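Local atomic coordinates of alpha-actinin-like protein 1 (Schizosaccharomyces pombe, PDB entry 5BVR), a protein that binds actin filaments and takes part in actin-ring formation and organisation, cytokinesis and septation, the part present being its N-terminal actin-binding domain. Residues 41-46 / 71-76; 129-134 / 149-154. All blocks are in the same frame, centred on the assembly; numbering follows the deposited sequence.

Interaction 1: 41-46 / 71-76; sequences DGILLI and LENVNK
Asn73 ND2 is shared between two backbone carbonyls, that of Asp41 across this contact and that of Asn61 in the loop leading to helix 67-83. The bond from Asn73 ND2 to Asp41 O is 3.0 Å long. Its N-H...O angle is 161°, and the carbonyl is met almost head-on, with its oxygen lying nearly in the plane of the Asn73 amide. With CG anti to its own carbonyl carbon (chi1 -74°), the amide lies alongside the Ile43 side chain, whose CG1 is 3.9 Å from Asn73 ND2. Gly42 is the N-cap residue of helix 43-53, and Asp41 just before it makes an Asx turn by accepting Ile43 N on OD1 at 3.0 Å. This is how one side chain can hold the start of a neighbouring helix: within the first calponin-homology domain, helix 67-83 presents Asn73 to the backbone from which helix 43-53 sets out. Having no side chain, Gly42 lets the backbones come close, its CA lying 4.5 Å from Val74 CA. Asn73 CB and Val74 CG2 both pack against that glycine, Val74 CG2 standing 3.7 Å from Gly42 CA. One turn on, Ile46 crosses Asn73 at about a right angle and brings its CD1 methyl to 3.6 Å from the carbonyl oxygen of Asn73. The same methyl meets the aliphatic part of Lys76, with Ile46 CD1 and Lys76 CD 4.1 Å apart, while the ammonium at the end of that chain bonds to the carbonyl of Leu57.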
ATOM      1  N   ASP A  41      -5.523  20.457  -5.907  1.00 19.48           N
ATOM      2  CA  ASP A  41      -6.876  21.025  -5.932  1.00 21.25           C
ATOM      3  C   ASP A  41      -7.881  20.283  -5.055  1.00 19.49           C
ATOM      4  O   ASP A  41      -9.073  20.631  -5.023  1.00 19.95           O
ATOM      5  CB  ASP A  41      -7.398  21.157  -7.369  1.00 21.00           C
ATOM      6  CG  ASP A  41      -7.624  19.820  -8.058  1.00 26.14           C
ATOM      7  OD1 ASP A  41      -7.721  18.766  -7.388  1.00 22.83           O
ATOM      8  OD2 ASP A  41      -7.696  19.827  -9.310  1.00 31.49           O
ATOM      9  N   GLY A  42      -7.413  19.254  -4.354  1.00 18.15           N
ATOM     10  CA  GLY A  42      -8.235  18.541  -3.392  1.00 19.64           C
ATOM     11  C   GLY A  42      -9.150  17.470  -3.947  1.00 18.14           C
ATOM     12  O   GLY A  42      -9.679  16.675  -3.163  1.00 17.68           O
ATOM     13  N   ILE A  43      -9.331  17.415  -5.264  1.00 18.48           N
ATOM     14  CA  ILE A  43     -10.383  16.568  -5.826  1.00 17.93           C
ATOM     15  C   ILE A  43     -10.037  15.078  -5.690  1.00 18.65           C
ATOM     16  O   ILE A  43     -10.870  14.287  -5.258  1.00 19.98           O
ATOM     17  CB  ILE A  43     -10.672  16.916  -7.284  1.00 19.25           C
ATOM     18  CG1 ILE A  43     -11.334  18.290  -7.343  1.00 22.09           C
ATOM     19  CG2 ILE A  43     -11.574  15.859  -7.951  1.00 21.93           C
ATOM     20  CD1 ILE A  43     -11.383  18.862  -8.732  1.00 22.94           C
ATOM     21  N   LEU A  44      -8.820  14.692  -6.068  1.00 17.94           N
ATOM     22  CA  LEU A  44      -8.469  13.270  -6.021  1.00 18.21           C
ATOM     23  C   LEU A  44      -8.381  12.768  -4.589  1.00 18.70           C
ATOM     24  O   LEU A  44      -8.691  11.603  -4.308  1.00 18.76           O
ATOM     25  CB  LEU A  44      -7.186  12.994  -6.781  1.00 20.94           C
ATOM     26  CG  LEU A  44      -7.275  13.180  -8.297  1.00 22.89           C
ATOM     27  CD1 LEU A  44      -5.972  12.781  -8.931  1.00 22.97           C
ATOM     28  CD2 LEU A  44      -8.440  12.418  -8.942  1.00 25.36           C
ATOM     29  N   LEU A  45      -7.972  13.637  -3.672  1.00 18.52           N
ATOM     30  CA  LEU A  45      -7.975  13.266  -2.264  1.00 18.03           C
ATOM     31  C   LEU A  45      -9.403  13.011  -1.778  1.00 16.59           C
ATOM     32  O   LEU A  45      -9.691  12.009  -1.140  1.00 17.96           O
ATOM     33  CB  LEU A  45      -7.298  14.347  -1.435  1.00 20.81           C
ATOM     34  CG  LEU A  45      -7.098  14.100   0.048  1.00 19.52           C
ATOM     35  CD1 LEU A  45      -6.341  12.790   0.264  1.00 22.33           C
ATOM     36  CD2 LEU A  45      -6.344  15.289   0.651  1.00 23.26           C
ATOM     37  N   ILE A  46     -10.331  13.899  -2.102  1.00 16.89           N
ATOM     38  CA  ILE A  46     -11.715  13.665  -1.721  1.00 18.66           C
ATOM     39  C   ILE A  46     -12.236  12.366  -2.309  1.00 19.08           C
ATOM     40  O   ILE A  46     -12.852  11.560  -1.601  1.00 20.72           O
ATOM     41  CB  ILE A  46     -12.590  14.831  -2.160  1.00 18.13           C
ATOM     42  CG1 ILE A  46     -12.297  16.042  -1.273  1.00 18.06           C
ATOM     43  CG2 ILE A  46     -14.101  14.468  -2.109  1.00 21.01           C
ATOM     44  CD1 ILE A  46     -12.876  17.353  -1.822  1.00 18.56           C
ATOM     45  N   LEU A  71      -8.171  25.280  -1.447  1.00 19.16           N
ATOM     46  CA  LEU A  71      -8.078  25.201  -0.007  1.00 16.24           C
ATOM     47  C   LEU A  71      -9.370  24.646   0.597  1.00 15.26           C
ATOM     48  O   LEU A  71      -9.317  23.795   1.476  1.00 18.19           O
ATOM     49  CB  LEU A  71      -7.745  26.557   0.605  1.00 17.43           C
ATOM     50  CG  LEU A  71      -6.329  27.072   0.311  1.00 18.25           C
ATOM     51  CD1 LEU A  71      -6.240  28.557   0.638  1.00 18.46           C
ATOM     52  CD2 LEU A  71      -5.263  26.310   1.089  1.00 18.34           C
ATOM     53  N   GLU A  72     -10.524  25.080   0.097  1.00 17.43           N
ATOM     54  CA  GLU A  72     -11.794  24.565   0.602  1.00 16.91           C
ATOM     55  C   GLU A  72     -11.883  23.056   0.421  1.00 16.98           C
ATOM     56  O   GLU A  72     -12.288  22.332   1.343  1.00 20.48           O
ATOM     57  CB  GLU A  72     -12.989  25.233  -0.101  1.00 18.87           C
ATOM     58  CG  GLU A  72     -13.319  26.627   0.362  1.00 28.67           C
ATOM     59  CD  GLU A  72     -14.437  27.240  -0.460  1.00 32.48           C
ATOM     60  OE1 GLU A  72     -14.995  26.542  -1.333  1.00 30.55           O
ATOM     61  OE2 GLU A  72     -14.739  28.423  -0.244  1.00 33.68           O
ATOM     62  N   ASN A  73     -11.523  22.585  -0.771  1.00 18.20           N
ATOM     63  CA  ASN A  73     -11.560  21.151  -1.054  1.00 17.14           C
ATOM     64  C   ASN A  73     -10.630  20.387  -0.137  1.00 17.25           C
ATOM     65  O   ASN A  73     -11.017  19.385   0.454  1.00 17.55           O
ATOM     66  CB  ASN A  73     -11.201  20.817  -2.510  1.00 18.44           C
ATOM     67  CG  ASN A  73     -12.305  21.174  -3.501  1.00 19.35           C
ATOM     68  OD1 ASN A  73     -13.434  21.489  -3.122  1.00 20.72           O
ATOM     69  ND2 ASN A  73     -11.983  21.086  -4.776  1.00 21.89           N
ATOM     70  N   VAL A  74      -9.400  20.859  -0.001  1.00 16.92           N
ATOM     71  CA  VAL A  74      -8.460  20.130   0.816  1.00 15.84           C
ATOM     72  C   VAL A  74      -8.904  20.134   2.285  1.00 16.27           C
ATOM     73  O   VAL A  74      -8.779  19.119   2.983  1.00 16.62           O
ATOM     74  CB  VAL A  74      -7.039  20.701   0.657  1.00 16.05           C
ATOM     75  CG1 VAL A  74      -6.103  20.052   1.637  1.00 15.51           C
ATOM     76  CG2 VAL A  74      -6.530  20.474  -0.745  1.00 17.70           C
ATOM     77  N   ASN A  75      -9.413  21.273   2.749  1.00 17.77           N
ATOM     78  CA  ASN A  75      -9.874  21.383   4.117  1.00 16.72           C
ATOM     79  C   ASN A  75     -11.024  20.392   4.365  1.00 19.38           C
ATOM     80  O   ASN A  75     -11.081  19.762   5.415  1.00 19.49           O
ATOM     81  CB  ASN A  75     -10.295  22.819   4.425  1.00 19.64           C
ATOM     82  CG  ASN A  75     -10.672  23.024   5.871  1.00 26.41           C
ATOM     83  OD1 ASN A  75      -9.841  22.912   6.766  1.00 33.54           O
ATOM     84  ND2 ASN A  75     -11.936  23.342   6.106  1.00 29.18           N
ATOM     85  N   LYS A  76     -11.914  20.240   3.385  1.00 18.21           N
ATOM     86  CA  LYS A  76     -12.984  19.237   3.480  1.00 18.62           C
ATOM     87  C   LYS A  76     -12.402  17.844   3.709  1.00 19.12           C
ATOM     88  O   LYS A  76     -12.849  17.106   4.586  1.00 20.21           O
ATOM     89  CB  LYS A  76     -13.829  19.255   2.199  1.00 17.45           C
ATOM     90  CG  LYS A  76     -14.946  18.258   2.160  1.00 22.02           C
ATOM     91  CD  LYS A  76     -15.721  18.425   0.869  1.00 30.32           C
ATOM     92  CE  LYS A  76     -16.759  17.361   0.691  1.00 38.55           C
ATOM     93  NZ  LYS A  76     -17.907  17.637   1.591  1.00 46.86           N
TER

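Interaction 2: 129-134 / 149-154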
ATOM      1  N   GLU A 129       0.845  -5.423  13.827  1.00 17.87           N
ATOM      2  CA  GLU A 129       1.160  -6.637  14.595  1.00 17.52           C
ATOM      3  C   GLU A 129       0.447  -7.824  13.989  1.00 18.58           C
ATOM      4  O   GLU A 129       0.995  -8.922  13.891  1.00 17.41           O
ATOM      5  CB  GLU A 129       0.671  -6.485  16.034  1.00 23.07           C
ATOM      6  CG  GLU A 129       1.519  -5.600  16.880  1.00 29.70           C
ATOM      7  CD  GLU A 129       1.134  -5.643  18.346  1.00 22.29           C
ATOM      8  OE1 GLU A 129      -0.000  -6.081  18.684  1.00 24.45           O
ATOM      9  OE2 GLU A 129       1.973  -5.230  19.164  1.00 36.32           O
ATOM     10  N   GLY A 130      -0.818  -7.613  13.642  1.00 17.10           N
ATOM     11  CA  GLY A 130      -1.624  -8.635  13.025  1.00 15.52           C
ATOM     12  C   GLY A 130      -1.092  -9.111  11.709  1.00 16.81           C
ATOM     13  O   GLY A 130      -1.017 -10.316  11.452  1.00 16.57           O
ATOM     14  N   LEU A 131      -0.702  -8.158  10.869  1.00 15.01           N
ATOM     15  CA  LEU A 131      -0.168  -8.503   9.567  1.00 12.98           C
ATOM     16  C   LEU A 131       1.145  -9.266   9.701  1.00 16.35           C
ATOM     17  O   LEU A 131       1.354 -10.264   9.014  1.00 15.79           O
ATOM     18  CB  LEU A 131       0.007  -7.238   8.735  1.00 14.27           C
ATOM     19  CG  LEU A 131       0.549  -7.489   7.324  1.00 16.21           C
ATOM     20  CD1 LEU A 131      -0.368  -8.410   6.511  1.00 16.12           C
ATOM     21  CD2 LEU A 131       0.764  -6.173   6.588  1.00 15.79           C
ATOM     22  N   LEU A 132       2.009  -8.849  10.623  1.00 14.57           N
ATOM     23  CA  LEU A 132       3.272  -9.548  10.821  1.00 14.60           C
ATOM     24  C   LEU A 132       3.008 -10.974  11.279  1.00 14.54           C
ATOM     25  O   LEU A 132       3.584 -11.927  10.761  1.00 16.60           O
ATOM     26  CB  LEU A 132       4.165  -8.815  11.831  1.00 16.25           C
ATOM     27  CG  LEU A 132       5.557  -9.407  11.931  1.00 16.69           C
ATOM     28  CD1 LEU A 132       6.331  -9.191  10.638  1.00 21.54           C
ATOM     29  CD2 LEU A 132       6.276  -8.803  13.126  1.00 22.19           C
ATOM     30  N   LEU A 133       2.149 -11.118  12.284  1.00 15.84           N
ATOM     31  CA  LEU A 133       1.846 -12.457  12.787  1.00 16.65           C
ATOM     32  C   LEU A 133       1.247 -13.344  11.684  1.00 14.26           C
ATOM     33  O   LEU A 133       1.620 -14.502  11.581  1.00 17.27           O
ATOM     34  CB  LEU A 133       0.931 -12.383  14.001  1.00 17.31           C
ATOM     35  CG  LEU A 133       0.628 -13.738  14.627  1.00 16.86           C
ATOM     36  CD1 LEU A 133       1.887 -14.460  15.029  1.00 20.81           C
ATOM     37  CD2 LEU A 133      -0.264 -13.545  15.846  1.00 17.30           C
ATOM     38  N   TRP A 134       0.347 -12.807  10.859  1.00 15.96           N
ATOM     39  CA  TRP A 134      -0.187 -13.556   9.730  1.00 14.95           C
ATOM     40  C   TRP A 134       0.933 -14.065   8.826  1.00 14.94           C
ATOM     41  O   TRP A 134       0.965 -15.233   8.447  1.00 17.18           O
ATOM     42  CB  TRP A 134      -1.179 -12.699   8.953  1.00 15.96           C
ATOM     43  CG  TRP A 134      -1.789 -13.355   7.761  1.00 16.53           C
ATOM     44  CD1 TRP A 134      -2.916 -14.137   7.744  1.00 16.63           C
ATOM     45  CD2 TRP A 134      -1.350 -13.263   6.396  1.00 16.12           C
ATOM     46  NE1 TRP A 134      -3.204 -14.525   6.460  1.00 19.48           N
ATOM     47  CE2 TRP A 134      -2.257 -14.004   5.616  1.00 16.23           C
ATOM     48  CE3 TRP A 134      -0.295 -12.608   5.754  1.00 15.07           C
ATOM     49  CZ2 TRP A 134      -2.124 -14.132   4.251  1.00 18.03           C
ATOM     50  CZ3 TRP A 134      -0.183 -12.733   4.381  1.00 16.04           C
ATOM     51  CH2 TRP A 134      -1.090 -13.482   3.650  1.00 17.68           C
ATOM     52  N   GLN A 149      10.576 -11.501  10.363  1.00 16.26           N
ATOM     53  CA  GLN A 149      10.779 -10.859  11.652  1.00 18.42           C
ATOM     54  C   GLN A 149      10.457  -9.366  11.603  1.00 16.09           C
ATOM     55  O   GLN A 149      10.482  -8.697  12.646  1.00 19.29           O
ATOM     56  CB  GLN A 149      12.229 -11.032  12.102  1.00 21.59           C
ATOM     57  CG  GLN A 149      12.575 -12.455  12.499  1.00 23.70           C
ATOM     58  CD  GLN A 149      11.666 -12.989  13.603  1.00 42.74           C
ATOM     59  OE1 GLN A 149      11.276 -12.251  14.509  1.00 43.87           O
ATOM     60  NE2 GLN A 149      11.318 -14.274  13.524  1.00 43.73           N
ATOM     61  N   ASP A 150      10.149  -8.859  10.401  1.00 15.61           N
ATOM     62  CA  ASP A 150       9.954  -7.443  10.160  1.00 15.73           C
ATOM     63  C   ASP A 150       9.348  -7.243   8.787  1.00 16.56           C
ATOM     64  O   ASP A 150       9.040  -8.213   8.104  1.00 14.49           O
ATOM     65  CB  ASP A 150      11.306  -6.737  10.250  1.00 15.32           C
ATOM     66  CG  ASP A 150      12.323  -7.364   9.342  1.00 17.23           C
ATOM     67  OD1 ASP A 150      12.024  -7.608   8.155  1.00 15.74           O
ATOM     68  OD2 ASP A 150      13.421  -7.697   9.858  1.00 25.38           O
ATOM     69  N   PHE A 151       9.141  -5.983   8.418  1.00 15.46           N
ATOM     70  CA  PHE A 151       8.708  -5.616   7.081  1.00 14.04           C
ATOM     71  C   PHE A 151       9.816  -4.927   6.292  1.00 15.09           C
ATOM     72  O   PHE A 151       9.565  -4.031   5.477  1.00 15.74           O
ATOM     73  CB  PHE A 151       7.463  -4.726   7.165  1.00 15.42           C
ATOM     74  CG  PHE A 151       6.234  -5.462   7.648  1.00 15.25           C
ATOM     75  CD1 PHE A 151       5.637  -6.387   6.844  1.00 15.53           C
ATOM     76  CD2 PHE A 151       5.696  -5.214   8.886  1.00 14.90           C
ATOM     77  CE1 PHE A 151       4.501  -7.076   7.270  1.00 17.44           C
ATOM     78  CE2 PHE A 151       4.569  -5.890   9.320  1.00 15.61           C
ATOM     79  CZ  PHE A 151       3.976  -6.821   8.508  1.00 15.56           C
ATOM     80  N   THR A 152      11.045  -5.367   6.538  1.00 14.82           N
ATOM     81  CA  THR A 152      12.202  -4.848   5.816  1.00 15.77           C
ATOM     82  C   THR A 152      13.090  -6.003   5.322  1.00 13.92           C
ATOM     83  O   THR A 152      12.816  -6.597   4.276  1.00 15.35           O
ATOM     84  CB  THR A 152      12.988  -3.826   6.679  1.00 17.00           C
ATOM     85  OG1 THR A 152      13.315  -4.405   7.942  1.00 18.78           O
ATOM     86  CG2 THR A 152      12.132  -2.561   6.907  1.00 17.17           C
ATOM     87  N   ARG A 153      14.128  -6.318   6.083  1.00 15.39           N
ATOM     88  CA  ARG A 153      15.152  -7.236   5.642  1.00 15.98           C
ATOM     89  C   ARG A 153      14.664  -8.656   5.452  1.00 16.88           C
ATOM     90  O   ARG A 153      15.293  -9.413   4.721  1.00 16.77           O
ATOM     91  CB  ARG A 153      16.321  -7.202   6.627  1.00 19.40           C
ATOM     92  CG  ARG A 153      16.633  -5.777   7.082  1.00 29.37           C
ATOM     93  CD  ARG A 153      18.057  -5.529   7.317  1.00 39.48           C
ATOM     94  NE  ARG A 153      18.808  -5.731   6.096  1.00 37.13           N
ATOM     95  CZ  ARG A 153      20.128  -5.746   6.058  1.00 40.21           C
ATOM     96  NH1 ARG A 153      20.823  -5.595   7.181  1.00 52.28           N
ATOM     97  NH2 ARG A 153      20.747  -5.931   4.909  1.00 35.72           N
ATOM     98  N   SER A 154      13.556  -9.023   6.097  1.00 14.90           N
ATOM     99  CA  SER A 154      13.009 -10.374   5.943  1.00 14.40           C
ATOM    100  C   SER A 154      12.450 -10.651   4.551  1.00 15.49           C
ATOM    101  O   SER A 154      12.111 -11.787   4.251  1.00 15.26           O
ATOM    102  CB  SER A 154      11.860 -10.620   6.938  1.00 16.49           C
ATOM    103  OG  SER A 154      12.270 -10.438   8.267  1.00 19.85           O
TER
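Phe151 reaches from a loop to the side of helix 127-138, where Leu131 and Leu132 receive its ring. The contact belongs to the second calponin-homology domain and joins that helix to the irregular segment 149-154, which precedes helix 159-168. The aromatic part is a CH-pi contact: Leu132 CD1 lies over one face of the Phe151 ring, 4.2 Å from its centroid and 21° off the normal. Apolar packing adds Leu131, which approaches obliquely and sets its CG 3.7 Å from Phe151 CZ. Backbone is touched as well, since Phe151 CZ comes to 3.5 Å from Leu132 N and the ring edge faces Leu131 C in plane. The Phe151 side chain also touches Met221 of helix 217-234 and so meets two helices. With an alanine here, Leu131 and Leu132 would probably lose the ring they pack on, and a gap would be likely to open between the loop and helix 127-138. No hydrogen bond crosses the contact; the polar bonds lie within the loop and fix its shape. Asp150, its CG beside both backbone N and carbonyl carbon (chi1 54°), folds its carboxylate back over the chain that follows and forms an Asx turn, OD1 taking Thr152 N at 2.9 Å from above the carboxylate plane. The same OD1 accepts Ser154 N through its syn lone pair, and Gln149 N closes the loop on Ser154 OG at 2.9 Å.

From the N terminus the chain first runs through helix 11-25 and then reaches interaction 1, which closes the loop between 41-46 and 71-76 and ties the start of helix 43-53 to helix 67-83. Only after helix 101-117 and the short strands 121-122 and 125-126 does interaction 2 open, at 129-134; closing at 149-154, it ties helix 127-138 to the loop ahead of helix 159-168, across 14 residues against 24 in interaction 1. The two contacts are therefore in series, neither nested nor crossed. They lie on opposite sides of the chain's centre, about 21 Å apart at their nearest atoms, and each is confined to one calponin-homology domain of the tandem.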